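PDB 3KXP: alpha-(N-acetylaminomethylene)succinic acid hydrolase from Mesorhizobium loti, which hydrolyses (E)-2-(acetamidomethylene)succinate to succinic semialdehyde, acetate, ammonia and carbon dioxide, the last step of vitamin B6 degradation. Local coordinates for residues His141-Arg146 with Ala237-Gly242; Gly76-Ser81 with Ala181-Gly186; Tyr115-Tyr120 with Ser148-Ala153; Val163-Thr168 with Tyr295-Ser300. One frame throughout, in Å; residues are numbered along the deposited sequence.

In the fold
Four contacts are spread over a single alpha/beta-hydrolase domain. Contact 1 lies between contacts 2 and 3, each with its centre about 10 Å away, while contacts 2 and 3 are about 18 Å apart; the centre of contact 4 is about 14 Å from that of contact 1. Helix 143-154 serves contacts 1 and 3 and is followed in the chain by strand 159-165 of contact 4. Contact 3 opens and closes inside the span closed by contact 2, and the segments of contact 1 alternate with those of each other contact. Contacts 1, 2 and 4 thereby bring the turn of the probable nucleophile, the chloride-binding loop and the probable catalytic acid together, although they are distant in sequence.

Contact 1: His141-Arg146 with Ala237-Gly242; sequences HSLGAR and AQTARG
The guanidinium group of Arg-146 meets the last turn of helix 233-242 edge-on: NH2 lies 2.9 Å from Gly-242 O, with the oxygen near the guanidinium plane. At 132° the N-H...O angle is strongly bent, so the bond is weak. CG of Arg-146 extends anti to the backbone N (chi1 175°), and bends at chi2 and chi3 then turn the guanidinium to the carbonyl. A water reinforces the bond, accepting from Arg-146 NE at 2.9 Å and donating to Gly-242 O at 3.2 Å. Beside this polar pair, Leu-143 straddles a methyl group: its CD1 and CD2 lie 3.9 and 4.0 Å from Thr-239 CG2, the two side chains crossing near a right angle. Leu-143 and Arg-146 leave one side of helix 143-154, which starts at the nucleophile elbow, the Gly-x-Ser-x-Gly turn of alpha/beta hydrolases. Ser-142, the probable nucleophile, has the strained backbone of such elbows, with positive phi, and a CB on Gly-144 would come within 3.1 Å of His-141 N. Farther out, Ser-245 OG also bonds Gly-242 O, and Thr-239 keeps its methyl on Leu-143 while OG1 bonds Ala-235 O and Tyr-120 OH.

Contact 2: Gly76-Ser81 with Ala181-Gly186; sequences GITSNS and ARVNAG
Ile-77 overlaps Val-183 by the far end of its chain: CD1 lies 3.6 Å from Val-183 CG2, and the two side chains cross at about a right angle. With CG1 anti to the backbone N (chi1 -162°) and chi2 also extended, the isoleucine reaches out in full length from its loop. The same valine methyl meets a second partner, Thr-78 CG2, at 3.8 Å, so one branch of Val-183 touches two neighbouring side chains. Thr-78 CG2 also comes within 3.2 Å of Val-183 O, a tight approach of a methyl to a carbonyl oxygen.

A type II turn from Gly-76 to Ser-79, closed by Ser-79 N to Gly-76 O at 3.2 Å, presents the two side chains together. Its third position falls to Thr-78, whose positive phi of 70° is usual there. With an alanine here both CG2 and the hydroxyl are gone, which would probably open a gap beside Val-183 CG2 and its carbonyl oxygen.

Met-236 of helix 233-242 and Arg-203 of helix 193-203 also touch Thr-78, so the loop meets both of these helices. Ile-77 is a chloride ligand; its loop follows strand 70-74, where this family commonly supplies part of the oxyanion hole. Methyl-methyl packing and one methyl-to-carbonyl approach, without a hydrogen bond, join the chloride-binding loop to the chain around Val-183.

Contact 3: Tyr115-Tyr120 with Ser148-Ala153; sequences YEANDY and SVTAAA
Thr-150 splits its two branches between neighbouring residues of helix 117-131, with OG1 4.2 Å from Ala-117 CB and CG2 4.1 Å from Asn-118 ND2. Its chi1 of -61° explains the division: OG1 sits beside the backbone N and CG2 points anti to it, so one branch reaches each partner. The hydroxyl is not committed across the contact; it bonds Arg-146 O, one turn earlier in its own helix, and meets the alanine methyl in van der Waals contact alone, with no hydrogen bond between the segments.

Asn-118 arrives by a different route. Its CB bond starts away from the other helix, but with chi2 at 174° OD1 is directed outward and ND2 is folded back beside its own CA, on the side where it meets the threonine methyl. The two side chains cross at about a right angle. Ala-117 has no torsion to adjust, and its CB faces Thr-150 directly; the CA atoms of this pair are 6.9 Å apart, the closest between the segments.

The start of helix 117-131 is fixed by Asp-119, whose OD2 accepts from Glu-116 N at 2.8 Å with a nearly straight N-H...O angle of 164°, using the anti lone pair. Glu-116 occupies the N-cap position, so this bond matches one half of a capping box.

On another side of helix 143-154, Val-149 and Ala-152 pack on strand 159-165. The pair belongs to the layered alpha/beta-hydrolase architecture: helices 117-131 and 143-154, the connections before and after strand 136-141, lie side by side over the central sheet.

Contact 4: Val163-Thr168 with Tyr295-Ser300; sequences VAIDFT and YVNEVS
Val-296 CG2 approaches OD1 of the Asp-166 carboxylate from off its plane, 4.1 Å away and offset toward the OD1 and CB side. Polar partners take both oxygens: OD2 bonds His-294 ND1 and Ser-266 OG, and OD1 bonds Gly-263 N. In this alpha/beta-hydrolase fold Asp-166 is probably the catalytic acid and His-294 the histidine of the triad. The aspartate directly follows strand 159-165, sixth along the chain, instead of the seventh strand, which carries the acid in the classical arrangement. Its backbone has left-handed helical angles (phi 63°, psi 53°), as the chain turns out of the strand.

Among other flat groups, the Tyr-295 ring meets that of Tyr-204 edge-to-face, while the amide of Asn-297 takes little part across the contact; the residue uses its CB stem.

Next to the carboxylate, on the side of Val-296, the packing is apolar. Ile-165 CG2 meets the branch point of Val-296, lying 3.7 Å from CB and 3.9 Å from CG2. A chi1 of -57° holds that methyl anti to the backbone N of Ile-165 and places CG1 beside the N, leaving CG2 and CD1 to meet successive residues of the short helix 296-299. Val-296 thus touches both the acid and the residue before it, and its partners Val-261 and Thr-304 extend the packing to strand 258-263 and helix 301-313. Because His-294 lies just before helix 296-299, the packing ties the chain following the histidine to the strand that presents the aspartate. At the far side of the isoleucine, CD1 stops 4.2 Å from Asn-297 CB.

Contact 1: His141-Arg146 with Ala237-Gly242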
loop_
_atom_site.group_PDB
_atom_site.type_symbol
_atom_site.label_atom_id
_atom_site.label_comp_id
_atom_site.label_asym_id
_atom_site.label_seq_id
_atom_site.Cartn_x
_atom_site.Cartn_y
_atom_site.Cartn_z
ATOM N N HIS A 141 15.860 0.403 -5.514
ATOM C CA HIS A 141 15.874 -0.979 -5.960
ATOM C C HIS A 141 17.023 -1.725 -5.316
ATOM O O HIS A 141 18.179 -1.344 -5.484
ATOM C CB HIS A 141 16.029 -1.069 -7.472
ATOM C CG HIS A 141 16.094 -2.477 -7.975
ATOM N ND1 HIS A 141 16.824 -2.842 -9.086
ATOM C CD2 HIS A 141 15.529 -3.615 -7.506
ATOM C CE1 HIS A 141 16.708 -4.144 -9.277
ATOM N NE2 HIS A 141 15.928 -4.638 -8.333
ATOM N N SER A 142 16.700 -2.786 -4.580
ATOM C CA SER A 142 17.707 -3.614 -3.918
ATOM C C SER A 142 18.628 -2.770 -3.015
ATOM O O SER A 142 18.179 -2.271 -1.981
ATOM C CB SER A 142 18.510 -4.368 -4.983
ATOM O OG SER A 142 19.023 -5.586 -4.471
ATOM N N LEU A 143 19.906 -2.629 -3.386
ATOM C CA LEU A 143 20.849 -1.806 -2.615
ATOM C C LEU A 143 20.189 -0.460 -2.325
ATOM O O LEU A 143 20.230 0.032 -1.197
ATOM C CB LEU A 143 22.143 -1.552 -3.408
ATOM C CG LEU A 143 23.049 -0.397 -2.927
ATOM C CD1 LEU A 143 23.586 -0.678 -1.538
ATOM C CD2 LEU A 143 24.208 -0.223 -3.879
ATOM N N GLY A 144 19.592 0.134 -3.357
ATOM C CA GLY A 144 18.914 1.408 -3.187
ATOM C C GLY A 144 17.776 1.304 -2.179
ATOM O O GLY A 144 17.608 2.187 -1.336
ATOM N N ALA A 145 16.990 0.228 -2.263
ATOM C CA ALA A 145 15.870 0.025 -1.343
ATOM C C ALA A 145 16.380 -0.089 0.092
ATOM O O ALA A 145 15.852 0.549 1.000
ATOM C CB ALA A 145 15.081 -1.236 -1.727
ATOM N N ARG A 146 17.402 -0.908 0.295
ATOM C CA ARG A 146 17.979 -1.070 1.622
ATOM C C ARG A 146 18.460 0.294 2.136
ATOM O O ARG A 146 18.227 0.654 3.285
ATOM C CB ARG A 146 19.138 -2.066 1.566
ATOM C CG ARG A 146 19.879 -2.222 2.877
ATOM C CD ARG A 146 21.033 -1.239 2.964
ATOM N NE ARG A 146 22.232 -1.971 3.323
ATOM C CZ ARG A 146 23.452 -1.695 2.884
ATOM N NH1 ARG A 146 23.660 -0.681 2.054
ATOM N NH2 ARG A 146 24.460 -2.463 3.263
ATOM N N ALA A 237 32.782 -5.150 -3.982
ATOM C CA ALA A 237 33.105 -6.202 -3.027
ATOM C C ALA A 237 32.722 -5.780 -1.619
ATOM O O ALA A 237 32.155 -6.561 -0.863
ATOM C CB ALA A 237 34.599 -6.540 -3.089
ATOM N N GLN A 238 33.025 -4.537 -1.270
ATOM C CA GLN A 238 32.693 -4.043 0.059
ATOM C C GLN A 238 31.193 -3.844 0.218
ATOM O O GLN A 238 30.640 -4.121 1.283
ATOM C CB GLN A 238 33.425 -2.730 0.335
ATOM C CG GLN A 238 34.933 -2.886 0.369
ATOM C CD GLN A 238 35.641 -1.579 0.619
ATOM O OE1 GLN A 238 35.525 -0.990 1.698
ATOM N NE2 GLN A 238 36.374 -1.106 -0.383
ATOM N N THR A 239 30.539 -3.363 -0.836
ATOM C CA THR A 239 29.097 -3.148 -0.795
ATOM C C THR A 239 28.360 -4.479 -0.640
ATOM O O THR A 239 27.446 -4.594 0.177
ATOM C CB THR A 239 28.608 -2.463 -2.063
ATOM O OG1 THR A 239 29.206 -1.169 -2.154
ATOM C CG2 THR A 239 27.106 -2.318 -2.041
ATOM N N ALA A 240 28.774 -5.478 -1.418
ATOM C CA ALA A 240 28.165 -6.803 -1.362
ATOM C C ALA A 240 28.168 -7.357 0.065
ATOM O O ALA A 240 27.118 -7.742 0.575
ATOM C CB ALA A 240 28.891 -7.769 -2.303
ATOM N N ARG A 241 29.324 -7.400 0.728
ATOM C CA ARG A 241 29.307 -7.925 2.090
ATOM C C ARG A 241 28.602 -7.008 3.078
ATOM O O ARG A 241 28.184 -7.446 4.137
ATOM C CB ARG A 241 30.716 -8.294 2.593
ATOM C CG ARG A 241 31.850 -7.377 2.224
ATOM C CD ARG A 241 33.040 -8.234 1.783
ATOM N NE ARG A 241 32.875 -8.701 0.407
ATOM C CZ ARG A 241 33.502 -9.743 -0.125
ATOM N NH1 ARG A 241 33.279 -10.071 -1.394
ATOM N NH2 ARG A 241 34.330 -10.471 0.612
ATOM N N GLY A 242 28.446 -5.741 2.723
ATOM C CA GLY A 242 27.745 -4.832 3.609
ATOM C C GLY A 242 26.255 -5.133 3.562
ATOM O O GLY A 242 25.522 -4.811 4.490
HETATM O O HOH W 1 26.369 -2.237 1.823
HETATM O O HOH W 2 22.306 -4.528 4.767
#

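Contact 2: Gly76-Ser81 with Ala181-Gly186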
loop_
_atom_site.group_PDB
_atom_site.type_symbol
_atom_site.label_atom_id
_atom_site.label_comp_id
_atom_site.label_asym_id
_atom_site.label_seq_id
_atom_site.Cartn_x
_atom_site.Cartn_y
_atom_site.Cartn_z
ATOM N N GLY A 76 20.413 -0.553 -7.948
ATOM C CA GLY A 76 20.946 -1.698 -7.225
ATOM C C GLY A 76 22.461 -1.788 -7.386
ATOM O O GLY A 76 23.050 -0.984 -8.118
ATOM N N ILE A 77 23.098 -2.758 -6.727
ATOM C CA ILE A 77 24.553 -2.909 -6.812
ATOM C C ILE A 77 25.059 -3.128 -8.253
ATOM O O ILE A 77 24.437 -3.837 -9.049
ATOM C CB ILE A 77 25.030 -4.057 -5.907
ATOM C CG1 ILE A 77 26.530 -3.927 -5.639
ATOM C CG2 ILE A 77 24.741 -5.394 -6.564
ATOM C CD1 ILE A 77 27.015 -4.827 -4.507
ATOM N N THR A 78 26.187 -2.492 -8.561
ATOM C CA THR A 78 26.858 -2.517 -9.880
ATOM C C THR A 78 26.109 -1.760 -10.970
ATOM O O THR A 78 26.647 -1.530 -12.047
ATOM C CB THR A 78 27.140 -3.953 -10.424
ATOM O OG1 THR A 78 25.938 -4.525 -10.950
ATOM C CG2 THR A 78 27.699 -4.844 -9.337
ATOM N N SER A 79 24.875 -1.359 -10.685
ATOM C CA SER A 79 24.058 -0.629 -11.654
ATOM C C SER A 79 24.356 0.880 -11.570
ATOM O O SER A 79 25.359 1.285 -10.982
ATOM C CB SER A 79 22.577 -0.913 -11.358
ATOM O OG SER A 79 21.723 -0.426 -12.372
ATOM N N ASN A 80 23.491 1.704 -12.157
ATOM C CA ASN A 80 23.662 3.157 -12.133
ATOM C C ASN A 80 22.341 3.884 -12.449
ATOM O O ASN A 80 21.398 3.291 -12.966
ATOM C CB ASN A 80 24.768 3.580 -13.119
ATOM C CG ASN A 80 24.292 3.625 -14.557
ATOM O OD1 ASN A 80 23.788 4.645 -15.014
ATOM N ND2 ASN A 80 24.435 2.514 -15.271
ATOM N N SER A 81 22.299 5.178 -12.141
ATOM C CA SER A 81 21.109 6.019 -12.317
ATOM C C SER A 81 20.296 5.949 -13.610
ATOM O O SER A 81 19.083 6.147 -13.579
ATOM C CB SER A 81 21.472 7.484 -12.061
ATOM O OG SER A 81 22.410 7.957 -13.013
ATOM N N ALA A 181 28.937 -13.730 -5.020
ATOM C CA ALA A 181 29.795 -14.483 -5.932
ATOM C C ALA A 181 29.894 -13.935 -7.360
ATOM O O ALA A 181 30.928 -14.087 -8.008
ATOM C CB ALA A 181 29.354 -15.937 -5.971
ATOM N N ARG A 182 28.836 -13.306 -7.859
ATOM C CA ARG A 182 28.870 -12.772 -9.220
ATOM C C ARG A 182 28.842 -11.242 -9.285
ATOM O O ARG A 182 28.731 -10.663 -10.364
ATOM C CB ARG A 182 27.709 -13.354 -10.031
ATOM C CG ARG A 182 26.358 -13.214 -9.350
ATOM C CD ARG A 182 25.290 -14.102 -9.996
ATOM N NE ARG A 182 24.639 -13.494 -11.158
ATOM C CZ ARG A 182 23.948 -12.355 -11.126
ATOM N NH1 ARG A 182 23.817 -11.683 -9.990
ATOM N NH2 ARG A 182 23.361 -11.900 -12.225
ATOM N N VAL A 183 28.978 -10.593 -8.136
ATOM C CA VAL A 183 28.938 -9.135 -8.076
ATOM C C VAL A 183 29.954 -8.440 -8.987
ATOM O O VAL A 183 29.663 -7.388 -9.541
ATOM C CB VAL A 183 29.125 -8.642 -6.629
ATOM C CG1 VAL A 183 30.524 -8.955 -6.150
ATOM C CG2 VAL A 183 28.832 -7.161 -6.547
ATOM N N ASN A 184 31.135 -9.032 -9.144
ATOM C CA ASN A 184 32.177 -8.458 -9.995
ATOM C C ASN A 184 32.435 -9.276 -11.250
ATOM O O ASN A 184 33.509 -9.196 -11.845
ATOM C CB ASN A 184 33.478 -8.304 -9.206
ATOM C CG ASN A 184 33.574 -6.964 -8.495
ATOM O OD1 ASN A 184 34.185 -6.857 -7.436
ATOM N ND2 ASN A 184 32.976 -5.931 -9.087
ATOM N N ALA A 185 31.442 -10.063 -11.643
ATOM C CA ALA A 185 31.544 -10.891 -12.832
ATOM C C ALA A 185 31.629 -9.969 -14.037
ATOM O O ALA A 185 32.021 -10.378 -15.134
ATOM C CB ALA A 185 30.322 -11.782 -12.942
ATOM N N GLY A 186 31.254 -8.711 -13.817
ATOM C CA GLY A 186 31.281 -7.729 -14.882
ATOM C C GLY A 186 32.586 -6.963 -14.954
ATOM O O GLY A 186 32.829 -6.246 -15.926
#

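Contact 3: Tyr115-Tyr120 with Ser148-Ala153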
loop_
_atom_site.group_PDB
_atom_site.type_symbol
_atom_site.label_atom_id
_atom_site.label_comp_id
_atom_site.label_asym_id
_atom_site.label_seq_id
_atom_site.Cartn_x
_atom_site.Cartn_y
_atom_site.Cartn_z
ATOM N N TYR A 115 31.324 1.547 2.724
ATOM C CA TYR A 115 30.232 1.075 1.894
ATOM C C TYR A 115 29.184 0.288 2.666
ATOM O O TYR A 115 28.618 -0.670 2.149
ATOM C CB TYR A 115 30.783 0.241 0.737
ATOM C CG TYR A 115 31.578 1.075 -0.232
ATOM C CD1 TYR A 115 32.952 1.255 -0.074
ATOM C CD2 TYR A 115 30.942 1.739 -1.283
ATOM C CE1 TYR A 115 33.677 2.078 -0.947
ATOM C CE2 TYR A 115 31.647 2.564 -2.154
ATOM C CZ TYR A 115 33.016 2.727 -1.987
ATOM O OH TYR A 115 33.713 3.500 -2.886
ATOM N N GLU A 116 28.924 0.704 3.901
ATOM C CA GLU A 116 27.934 0.045 4.731
ATOM C C GLU A 116 26.623 0.796 4.603
ATOM O O GLU A 116 26.572 1.856 3.980
ATOM C CB GLU A 116 28.386 0.037 6.189
ATOM C CG GLU A 116 29.678 -0.716 6.425
ATOM C CD GLU A 116 29.568 -2.188 6.066
ATOM O OE1 GLU A 116 28.851 -2.932 6.776
ATOM O OE2 GLU A 116 30.200 -2.600 5.069
ATOM N N ALA A 117 25.565 0.245 5.186
ATOM C CA ALA A 117 24.248 0.873 5.137
ATOM C C ALA A 117 24.309 2.350 5.525
ATOM O O ALA A 117 23.874 3.218 4.762
ATOM C CB ALA A 117 23.279 0.128 6.061
ATOM N N ASN A 118 24.848 2.624 6.713
ATOM C CA ASN A 118 24.966 3.993 7.218
ATOM C C ASN A 118 25.641 4.938 6.238
ATOM O O ASN A 118 25.184 6.064 6.041
ATOM C CB ASN A 118 25.727 4.017 8.543
ATOM C CG ASN A 118 24.861 3.612 9.718
ATOM O OD1 ASN A 118 25.344 3.479 10.845
ATOM N ND2 ASN A 118 23.570 3.415 9.464
ATOM N N ASP A 119 26.731 4.480 5.630
ATOM C CA ASP A 119 27.451 5.299 4.662
ATOM C C ASP A 119 26.506 5.747 3.558
ATOM O O ASP A 119 26.380 6.942 3.307
ATOM C CB ASP A 119 28.628 4.519 4.071
ATOM C CG ASP A 119 29.631 4.099 5.131
ATOM O OD1 ASP A 119 30.122 4.994 5.857
ATOM O OD2 ASP A 119 29.928 2.885 5.246
ATOM N N TYR A 120 25.830 4.799 2.911
ATOM C CA TYR A 120 24.896 5.144 1.840
ATOM C C TYR A 120 23.710 5.957 2.355
ATOM O O TYR A 120 23.182 6.828 1.645
ATOM C CB TYR A 120 24.342 3.888 1.153
ATOM C CG TYR A 120 25.279 3.170 0.212
ATOM C CD1 TYR A 120 26.094 2.134 0.664
ATOM C CD2 TYR A 120 25.308 3.489 -1.147
ATOM C CE1 TYR A 120 26.911 1.424 -0.213
ATOM C CE2 TYR A 120 26.120 2.787 -2.034
ATOM C CZ TYR A 120 26.920 1.755 -1.560
ATOM O OH TYR A 120 27.742 1.067 -2.428
ATOM N N SER A 148 17.433 3.363 1.180
ATOM C CA SER A 148 16.320 4.268 1.439
ATOM C C SER A 148 15.601 4.006 2.760
ATOM O O SER A 148 15.300 4.943 3.495
ATOM C CB SER A 148 15.316 4.219 0.293
ATOM O OG SER A 148 15.878 4.759 -0.884
ATOM N N VAL A 149 15.323 2.745 3.070
ATOM C CA VAL A 149 14.633 2.434 4.316
ATOM C C VAL A 149 15.515 2.787 5.518
ATOM O O VAL A 149 15.011 3.254 6.544
ATOM C CB VAL A 149 14.221 0.952 4.370
ATOM C CG1 VAL A 149 13.519 0.648 5.694
ATOM C CG2 VAL A 149 13.297 0.634 3.193
ATOM N N THR A 150 16.826 2.576 5.392
ATOM C CA THR A 150 17.753 2.914 6.474
ATOM C C THR A 150 17.732 4.437 6.663
ATOM O O THR A 150 17.683 4.937 7.783
ATOM C CB THR A 150 19.195 2.465 6.148
ATOM O OG1 THR A 150 19.224 1.043 5.970
ATOM C CG2 THR A 150 20.147 2.836 7.284
ATOM N N ALA A 151 17.742 5.165 5.552
ATOM C CA ALA A 151 17.718 6.621 5.580
ATOM C C ALA A 151 16.439 7.151 6.229
ATOM O O ALA A 151 16.489 8.027 7.094
ATOM C CB ALA A 151 17.849 7.171 4.159
ATOM N N ALA A 152 15.301 6.621 5.799
ATOM C CA ALA A 152 14.002 7.033 6.319
ATOM C C ALA A 152 13.885 6.828 7.829
ATOM O O ALA A 152 13.292 7.643 8.537
ATOM C CB ALA A 152 12.896 6.263 5.605
ATOM N N ALA A 153 14.448 5.731 8.316
ATOM C CA ALA A 153 14.398 5.419 9.734
ATOM C C ALA A 153 15.344 6.300 10.545
ATOM O O ALA A 153 15.112 6.546 11.729
ATOM C CB ALA A 153 14.740 3.946 9.951
#

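Contact 4: Val163-Thr168 with Tyr295-Ser300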
loop_
_atom_site.group_PDB
_atom_site.type_symbol
_atom_site.label_atom_id
_atom_site.label_comp_id
_atom_site.label_asym_id
_atom_site.label_seq_id
_atom_site.Cartn_x
_atom_site.Cartn_y
_atom_site.Cartn_z
ATOM N N VAL A 163 9.588 3.614 -1.418
ATOM C CA VAL A 163 9.099 2.516 -2.230
ATOM C C VAL A 163 10.318 1.597 -2.277
ATOM O O VAL A 163 11.241 1.821 -3.063
ATOM C CB VAL A 163 8.739 2.956 -3.658
ATOM C CG1 VAL A 163 8.421 1.742 -4.495
ATOM C CG2 VAL A 163 7.535 3.909 -3.636
ATOM N N ALA A 164 10.328 0.592 -1.402
ATOM C CA ALA A 164 11.424 -0.367 -1.304
ATOM C C ALA A 164 11.243 -1.556 -2.255
ATOM O O ALA A 164 10.572 -2.534 -1.923
ATOM C CB ALA A 164 11.540 -0.864 0.131
ATOM N N ILE A 165 11.866 -1.476 -3.425
ATOM C CA ILE A 165 11.755 -2.535 -4.424
ATOM C C ILE A 165 12.763 -3.677 -4.285
ATOM O O ILE A 165 13.942 -3.524 -4.597
ATOM C CB ILE A 165 11.897 -1.963 -5.858
ATOM C CG1 ILE A 165 10.848 -0.867 -6.093
ATOM C CG2 ILE A 165 11.748 -3.088 -6.882
ATOM C CD1 ILE A 165 10.902 -0.251 -7.492
ATOM N N ASP A 166 12.270 -4.815 -3.811
ATOM C CA ASP A 166 13.033 -6.052 -3.658
ATOM C C ASP A 166 14.232 -6.138 -2.717
ATOM O O ASP A 166 15.325 -6.544 -3.132
ATOM C CB ASP A 166 13.456 -6.566 -5.037
ATOM C CG ASP A 166 13.180 -8.053 -5.208
ATOM O OD1 ASP A 166 11.992 -8.436 -5.164
ATOM O OD2 ASP A 166 14.136 -8.842 -5.372
ATOM N N PHE A 167 14.028 -5.757 -1.458
ATOM C CA PHE A 167 15.071 -5.865 -0.450
ATOM C C PHE A 167 14.484 -5.642 0.922
ATOM O O PHE A 167 14.204 -4.514 1.329
ATOM C CB PHE A 167 16.227 -4.890 -0.682
ATOM C CG PHE A 167 17.509 -5.328 -0.014
ATOM C CD1 PHE A 167 17.627 -5.316 1.372
ATOM C CD2 PHE A 167 18.558 -5.840 -0.766
ATOM C CE1 PHE A 167 18.773 -5.817 2.004
ATOM C CE2 PHE A 167 19.710 -6.343 -0.149
ATOM C CZ PHE A 167 19.815 -6.333 1.242
ATOM N N THR A 168 14.324 -6.739 1.641
ATOM C CA THR A 168 13.733 -6.728 2.966
ATOM C C THR A 168 14.694 -7.389 3.946
ATOM O O THR A 168 15.771 -7.846 3.563
ATOM C CB THR A 168 12.447 -7.564 2.962
ATOM O OG1 THR A 168 12.787 -8.922 2.642
ATOM C CG2 THR A 168 11.450 -7.033 1.921
ATOM N N TYR A 295 14.605 -8.112 -10.582
ATOM C CA TYR A 295 14.619 -6.847 -11.320
ATOM C C TYR A 295 13.231 -6.329 -11.689
ATOM O O TYR A 295 12.912 -6.116 -12.858
ATOM C CB TYR A 295 15.493 -7.038 -12.558
ATOM C CG TYR A 295 16.817 -7.642 -12.172
ATOM C CD1 TYR A 295 17.823 -6.858 -11.601
ATOM C CD2 TYR A 295 17.019 -9.021 -12.241
ATOM C CE1 TYR A 295 18.991 -7.434 -11.096
ATOM C CE2 TYR A 295 18.187 -9.609 -11.738
ATOM C CZ TYR A 295 19.163 -8.808 -11.165
ATOM O OH TYR A 295 20.304 -9.381 -10.648
ATOM N N VAL A 296 12.424 -6.095 -10.661
ATOM C CA VAL A 296 11.051 -5.643 -10.824
ATOM C C VAL A 296 10.789 -4.439 -11.727
ATOM O O VAL A 296 10.030 -4.543 -12.694
ATOM C CB VAL A 296 10.412 -5.354 -9.454
ATOM C CG1 VAL A 296 8.906 -5.136 -9.620
ATOM C CG2 VAL A 296 10.718 -6.505 -8.496
ATOM N N ASN A 297 11.399 -3.299 -11.420
ATOM C CA ASN A 297 11.153 -2.107 -12.218
ATOM C C ASN A 297 11.537 -2.245 -13.697
ATOM O O ASN A 297 10.867 -1.688 -14.577
ATOM C CB ASN A 297 11.822 -0.875 -11.573
ATOM C CG ASN A 297 13.318 -1.043 -11.376
ATOM O OD1 ASN A 297 14.113 -0.274 -11.926
ATOM N ND2 ASN A 297 13.711 -2.036 -10.578
ATOM N N GLU A 298 12.585 -3.007 -13.987
ATOM C CA GLU A 298 12.992 -3.176 -15.375
ATOM C C GLU A 298 12.166 -4.242 -16.105
ATOM O O GLU A 298 11.837 -4.081 -17.282
ATOM C CB GLU A 298 14.490 -3.512 -15.445
ATOM C CG GLU A 298 15.396 -2.302 -15.232
ATOM C CD GLU A 298 16.841 -2.664 -14.905
ATOM O OE1 GLU A 298 17.109 -3.084 -13.760
ATOM O OE2 GLU A 298 17.712 -2.523 -15.788
ATOM N N VAL A 299 11.813 -5.317 -15.403
ATOM C CA VAL A 299 11.055 -6.405 -16.005
ATOM C C VAL A 299 9.546 -6.142 -16.074
ATOM O O VAL A 299 8.880 -6.617 -16.985
ATOM C CB VAL A 299 11.321 -7.744 -15.250
ATOM C CG1 VAL A 299 10.569 -8.884 -15.921
ATOM C CG2 VAL A 299 12.824 -8.048 -15.228
ATOM N N SER A 300 9.012 -5.376 -15.126
ATOM C CA SER A 300 7.578 -5.067 -15.100
ATOM C C SER A 300 7.355 -3.572 -14.904
ATOM O O SER A 300 6.811 -3.146 -13.882
ATOM C CB SER A 300 6.886 -5.824 -13.959
ATOM O OG SER A 300 7.168 -7.210 -14.009
#